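Local atomic coordinates of hypothetical protein Rv2632c/MT2708 (Mycobacterium tuberculosis, PDB entry 2FGG), a protein that is of unknown function, a small mycobacterial protein of the Rv2632c-like family that folds as a three-stranded antiparallel sheet with one long helix. Residues Val15-His20 / Leu59-Ala64; Arg25-Leu30 / Gln36-Gly41. All blocks are in the same frame, centred on the assembly; numbering follows the deposited sequence.

Interaction 1. Residues Val15-His20 / Leu59-Ala64; sequences VLIEEH and LAIARA
Ile61, on helix 54-83, reaches across to Val15 and Ile17, two alternate residues of edge strand 14-19 whose side chains start out toward the helix. All the contact is aliphatic and small, 138 Å² over both sides. The tighter half is the isoleucine pair: Ile17 CG1 lies 3.9 Å from Ile61 CG1, and the two CD1 methyls, of Ile17 and Ile61, end 4.0 Å apart, so the two ethyl branches slant across one another. Ile61 does not start out straight at the strand; its CG1 is anti to its carbonyl carbon and chi2 is extended (170°), which carries CD1 over to Ile17. Ile17, in contrast, has chi2 at 99°, away from a staggered value, and this brings its CD1 against that of Ile61. The looser half is Val15, which offers one methyl, CG1, at 4.2 Å from Ile61 CG1, with the two side chains crossing at about a right angle. Val15 is exposed, and both isoleucines are only partly covered, so this flank of the sheet-helix interface borders solvent. Next to the contact, Ala60 packs on Thr24 and Ala26 of the central strand. Edge strand and helix are thus joined here by dispersion and apolar burial, and between these two segments no directional bond adds to the apolar packing.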
loop_
_atom_site.group_PDB
_atom_site.type_symbol
_atom_site.label_atom_id
_atom_site.label_comp_id
_atom_site.label_asym_id
_atom_site.label_seq_id
_atom_site.Cartn_x
_atom_site.Cartn_y
_atom_site.Cartn_z
ATOM N N VAL A 15 -7.333 -1.600 4.606
ATOM C CA VAL A 15 -7.124 -0.165 4.354
ATOM C C VAL A 15 -7.840 0.695 5.386
ATOM O O VAL A 15 -9.019 0.495 5.647
ATOM C CB VAL A 15 -7.598 0.270 2.938
ATOM C CG1 VAL A 15 -7.208 1.722 2.664
ATOM C CG2 VAL A 15 -7.022 -0.633 1.874
ATOM N N LEU A 16 -7.107 1.643 5.966
ATOM C CA LEU A 16 -7.670 2.655 6.849
ATOM C C LEU A 16 -7.495 4.026 6.208
ATOM O O LEU A 16 -6.405 4.361 5.766
ATOM C CB LEU A 16 -6.974 2.610 8.211
ATOM C CG LEU A 16 -7.204 3.726 9.238
ATOM C CD1 LEU A 16 -8.605 3.677 9.834
ATOM C CD2 LEU A 16 -6.165 3.656 10.339
ATOM N N ILE A 17 -8.574 4.805 6.142
ATOM C CA ILE A 17 -8.512 6.195 5.674
ATOM C C ILE A 17 -8.891 7.145 6.804
ATOM O O ILE A 17 -10.017 7.107 7.287
ATOM C CB ILE A 17 -9.458 6.471 4.474
ATOM C CG1 ILE A 17 -9.269 5.444 3.358
ATOM C CG2 ILE A 17 -9.257 7.886 3.935
ATOM C CD1 ILE A 17 -10.308 4.346 3.363
ATOM N N GLU A 18 -7.952 7.990 7.220
ATOM C CA GLU A 18 -8.220 8.996 8.247
ATOM C C GLU A 18 -8.120 10.380 7.637
ATOM O O GLU A 18 -7.136 10.696 6.969
ATOM C CB GLU A 18 -7.217 8.910 9.394
ATOM C CG GLU A 18 -6.998 7.544 9.989
ATOM C CD GLU A 18 -5.912 7.569 11.045
ATOM O OE1 GLU A 18 -4.739 7.304 10.697
ATOM O OE2 GLU A 18 -6.227 7.879 12.216
ATOM N N GLU A 19 -9.131 11.205 7.884
ATOM C CA GLU A 19 -9.178 12.561 7.346
ATOM C C GLU A 19 -8.997 13.558 8.488
ATOM O O GLU A 19 -9.825 13.624 9.400
ATOM C CB GLU A 19 -10.495 12.782 6.600
ATOM C CG GLU A 19 -10.693 11.823 5.425
ATOM C CD GLU A 19 -12.137 11.402 5.239
ATOM O OE1 GLU A 19 -12.399 10.181 5.226
ATOM O OE2 GLU A 19 -13.012 12.286 5.113
ATOM N N HIS A 20 -7.912 14.331 8.428
ATOM C CA HIS A 20 -7.434 15.084 9.599
ATOM C C HIS A 20 -8.264 16.313 10.068
ATOM O O HIS A 20 -8.831 16.225 11.159
ATOM C CB HIS A 20 -5.912 15.351 9.539
ATOM C CG HIS A 20 -5.058 14.120 9.676
ATOM N ND1 HIS A 20 -4.001 14.042 10.562
ATOM C CD2 HIS A 20 -5.092 12.927 9.031
ATOM C CE1 HIS A 20 -3.425 12.857 10.458
ATOM N NE2 HIS A 20 -4.067 12.162 9.534
ATOM N N LEU A 59 -7.304 9.286 -3.647
ATOM C CA LEU A 59 -5.920 9.673 -3.908
ATOM C C LEU A 59 -4.979 9.149 -2.827
ATOM O O LEU A 59 -3.865 8.720 -3.122
ATOM C CB LEU A 59 -5.789 11.193 -4.034
ATOM C CG LEU A 59 -4.411 11.799 -4.331
ATOM C CD1 LEU A 59 -3.704 11.084 -5.469
ATOM C CD2 LEU A 59 -4.535 13.287 -4.633
ATOM N N ALA A 60 -5.422 9.197 -1.576
ATOM C CA ALA A 60 -4.645 8.658 -0.477
ATOM C C ALA A 60 -4.492 7.155 -0.634
ATOM O O ALA A 60 -3.404 6.630 -0.456
ATOM C CB ALA A 60 -5.284 8.985 0.841
ATOM N N ILE A 61 -5.578 6.465 -0.965
ATOM C CA ILE A 61 -5.531 5.020 -1.152
ATOM C C ILE A 61 -4.585 4.670 -2.295
ATOM O O ILE A 61 -3.767 3.767 -2.172
ATOM C CB ILE A 61 -6.925 4.422 -1.430
ATOM C CG1 ILE A 61 -7.856 4.634 -0.237
ATOM C CG2 ILE A 61 -6.822 2.939 -1.703
ATOM C CD1 ILE A 61 -9.299 4.278 -0.534
ATOM N N ALA A 62 -4.689 5.393 -3.404
ATOM C CA ALA A 62 -3.814 5.172 -4.542
ATOM C C ALA A 62 -2.340 5.290 -4.142
ATOM O O ALA A 62 -1.528 4.457 -4.511
ATOM C CB ALA A 62 -4.163 6.133 -5.674
ATOM N N ARG A 63 -1.998 6.320 -3.383
ATOM C CA ARG A 63 -0.614 6.515 -2.931
ATOM C C ARG A 63 -0.175 5.450 -1.920
ATOM O O ARG A 63 0.973 5.009 -1.937
ATOM C CB ARG A 63 -0.432 7.918 -2.372
ATOM C CG ARG A 63 -0.748 8.978 -3.390
ATOM C CD ARG A 63 -0.607 10.368 -2.855
ATOM N NE ARG A 63 -0.364 11.285 -3.962
ATOM C CZ ARG A 63 -0.702 12.565 -3.972
ATOM N NH1 ARG A 63 -1.311 13.100 -2.930
ATOM N NH2 ARG A 63 -0.439 13.307 -5.038
ATOM N N ALA A 64 -1.097 5.028 -1.060
ATOM C CA ALA A 64 -0.837 3.942 -0.134
ATOM C C ALA A 64 -0.536 2.639 -0.867
ATOM O O ALA A 64 0.384 1.931 -0.504
ATOM C CB ALA A 64 -1.991 3.770 0.819
#

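Interaction 2. Residues Arg25-Leu30 / Gln36-Gly41; sequences RAKARL and QMVGVG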
loop_
_atom_site.group_PDB
_atom_site.type_symbol
_atom_site.label_atom_id
_atom_site.label_comp_id
_atom_site.label_asym_id
_atom_site.label_seq_id
_atom_site.Cartn_x
_atom_site.Cartn_y
_atom_site.Cartn_z
ATOM N N ARG A 25 -5.123 10.713 5.048
ATOM C CA ARG A 25 -4.067 9.704 4.991
ATOM C C ARG A 25 -4.633 8.295 4.947
ATOM O O ARG A 25 -5.545 7.958 5.689
ATOM C CB ARG A 25 -3.138 9.826 6.201
ATOM C CG ARG A 25 -1.983 8.830 6.211
ATOM C CD ARG A 25 -1.852 8.153 7.570
ATOM N NE ARG A 25 -1.193 9.008 8.550
ATOM C CZ ARG A 25 -1.323 8.886 9.870
ATOM N NH1 ARG A 25 -2.101 7.942 10.390
ATOM N NH2 ARG A 25 -0.681 9.723 10.673
ATOM N N ALA A 26 -4.072 7.472 4.074
ATOM C CA ALA A 26 -4.442 6.071 4.010
ATOM C C ALA A 26 -3.269 5.168 4.359
ATOM O O ALA A 26 -2.119 5.448 4.017
ATOM C CB ALA A 26 -5.006 5.715 2.651
ATOM N N LYS A 27 -3.587 4.095 5.070
ATOM C CA LYS A 27 -2.650 3.036 5.372
ATOM C C LYS A 27 -3.215 1.737 4.806
ATOM O O LYS A 27 -4.376 1.412 5.059
ATOM C CB LYS A 27 -2.437 2.937 6.878
ATOM C CG LYS A 27 -1.593 4.074 7.438
ATOM C CD LYS A 27 -1.539 4.058 8.951
ATOM C CE LYS A 27 -0.503 5.030 9.444
ATOM N NZ LYS A 27 -0.107 4.711 10.836
ATOM N N ALA A 28 -2.408 1.033 4.005
ATOM C CA ALA A 28 -2.761 -0.290 3.469
ATOM C C ALA A 28 -1.840 -1.363 4.056
ATOM O O ALA A 28 -0.656 -1.422 3.726
ATOM C CB ALA A 28 -2.691 -0.292 1.959
ATOM N N ARG A 29 -2.394 -2.203 4.929
ATOM C CA ARG A 29 -1.623 -3.210 5.653
ATOM C C ARG A 29 -1.764 -4.597 5.042
ATOM O O ARG A 29 -2.865 -5.082 4.841
ATOM C CB ARG A 29 -2.031 -3.242 7.133
ATOM C CG ARG A 29 -1.326 -4.330 7.953
ATOM C CD ARG A 29 -1.833 -4.429 9.387
ATOM N NE ARG A 29 -3.294 -4.406 9.464
ATOM C CZ ARG A 29 -3.998 -4.407 10.596
ATOM N NH1 ARG A 29 -3.385 -4.440 11.776
ATOM N NH2 ARG A 29 -5.324 -4.379 10.544
ATOM N N LEU A 30 -0.629 -5.223 4.757
ATOM C CA LEU A 30 -0.585 -6.596 4.268
ATOM C C LEU A 30 0.341 -7.436 5.155
ATOM O O LEU A 30 1.465 -7.026 5.455
ATOM C CB LEU A 30 -0.109 -6.620 2.806
ATOM C CG LEU A 30 0.253 -7.954 2.136
ATOM C CD1 LEU A 30 -0.946 -8.895 2.027
ATOM C CD2 LEU A 30 0.858 -7.707 0.771
ATOM N N GLN A 36 4.622 -7.523 8.733
ATOM C CA GLN A 36 3.519 -6.592 8.567
ATOM C C GLN A 36 3.998 -5.516 7.632
ATOM O O GLN A 36 4.900 -4.757 7.964
ATOM C CB GLN A 36 3.127 -5.956 9.905
ATOM C CG GLN A 36 2.782 -6.944 11.003
ATOM C CD GLN A 36 1.606 -7.833 10.641
ATOM O OE1 GLN A 36 0.631 -7.381 10.038
ATOM N NE2 GLN A 36 1.693 -9.107 11.010
HETATM N N MSE A 37 3.411 -5.456 6.454
HETATM C CA MSE A 37 3.794 -4.435 5.502
HETATM C C MSE A 37 2.711 -3.375 5.431
HETATM O O MSE A 37 1.532 -3.693 5.335
HETATM C CB MSE A 37 4.056 -5.061 4.142
HETATM C CG MSE A 37 5.146 -6.104 4.186
HETATM SE SE MSE A 37 5.455 -6.903 2.456
HETATM C CE MSE A 37 6.313 -5.450 1.561
ATOM N N VAL A 38 3.117 -2.114 5.513
ATOM C CA VAL A 38 2.170 -1.006 5.479
ATOM C C VAL A 38 2.580 0.000 4.427
ATOM O O VAL A 38 3.684 0.532 4.455
ATOM C CB VAL A 38 2.043 -0.293 6.848
ATOM C CG1 VAL A 38 0.891 0.703 6.827
ATOM C CG2 VAL A 38 1.837 -1.298 7.959
ATOM N N GLY A 39 1.676 0.243 3.492
ATOM C CA GLY A 39 1.824 1.321 2.530
ATOM C C GLY A 39 1.112 2.540 3.071
ATOM O O GLY A 39 -0.008 2.436 3.569
ATOM N N VAL A 40 1.767 3.695 2.999
ATOM C CA VAL A 40 1.193 4.923 3.529
ATOM C C VAL A 40 1.039 5.940 2.406
ATOM O O VAL A 40 1.972 6.168 1.644
ATOM C CB VAL A 40 2.042 5.497 4.688
ATOM C CG1 VAL A 40 1.257 6.555 5.452
ATOM C CG2 VAL A 40 2.464 4.391 5.645
ATOM N N GLY A 41 -0.153 6.523 2.310
ATOM C CA GLY A 41 -0.463 7.541 1.311
ATOM C C GLY A 41 -1.121 8.781 1.897
ATOM O O GLY A 41 -1.913 8.684 2.825
#
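With chi1 near 180° in both Arg25 (-179°) and Val40 (-165°), Arg25 CG and Val40 CG1 come side by side, 4.0 Å apart. They belong to a beta hairpin, strands 24-32 and 35-43, paired antiparallel. Between 25-30 and 36-41 six backbone bonds form, two for each of the hydrogen-bonded pairs Ala26-Gly41, Ala28-Gly39 and Leu30-Met37; CA-H...O contacts such as Lys27 CA to Gly39 O, 3.3 Å, fill in between. Lys27, Arg29, Val38 and Val40 occupy one face: Val38 CG1 packs on Lys27 CB at 4.0 Å, and the aliphatic part of Arg29 runs beside Gln36, its guanidinium turned 77° from the amide. The charged end of Arg25 pairs with Glu18 of the neighbouring strand, and Gln36 OE1 bonds to Ser31 OG. The other face, with Ala26, Ala28, Leu30 and selenomethionine Met37, is packed against helix 54-83; Gly39 and Gly41 add no side chain to it, while Leu65 rests on Ala28 and Leu68 on Met37. Helix side chains also serve the outer edge of strand 35-43, Asp67 accepting from Val40 N and Gln71 donating to Val38 O. At the turn end, Leu30 O takes Met37 N at 2.7 Å and also meets Met37 CB at 3.5 Å.

Overall arrangement
From the N terminus the chain lays down strand 14-19, turns into strand 24-32, and folds back as strand 35-43; interaction 2 closes this second, short hairpin loop. A longer connection then leads to helix 54-83, which packs on one face of the sheet and meets the first strand in interaction 1. Interaction 2 is therefore nested within the loop that interaction 1 closes. Strand 24-32, part of interaction 2, touches both segments of interaction 1: Leu16 N probably bonds to Lys27 O, 2.9 Å, and Ala64 CB packs at 3.6 Å on Ala26 O. Interaction 2 joins strand 35-43 to 24-32, and interaction 1 sets the helix against strand 14-19.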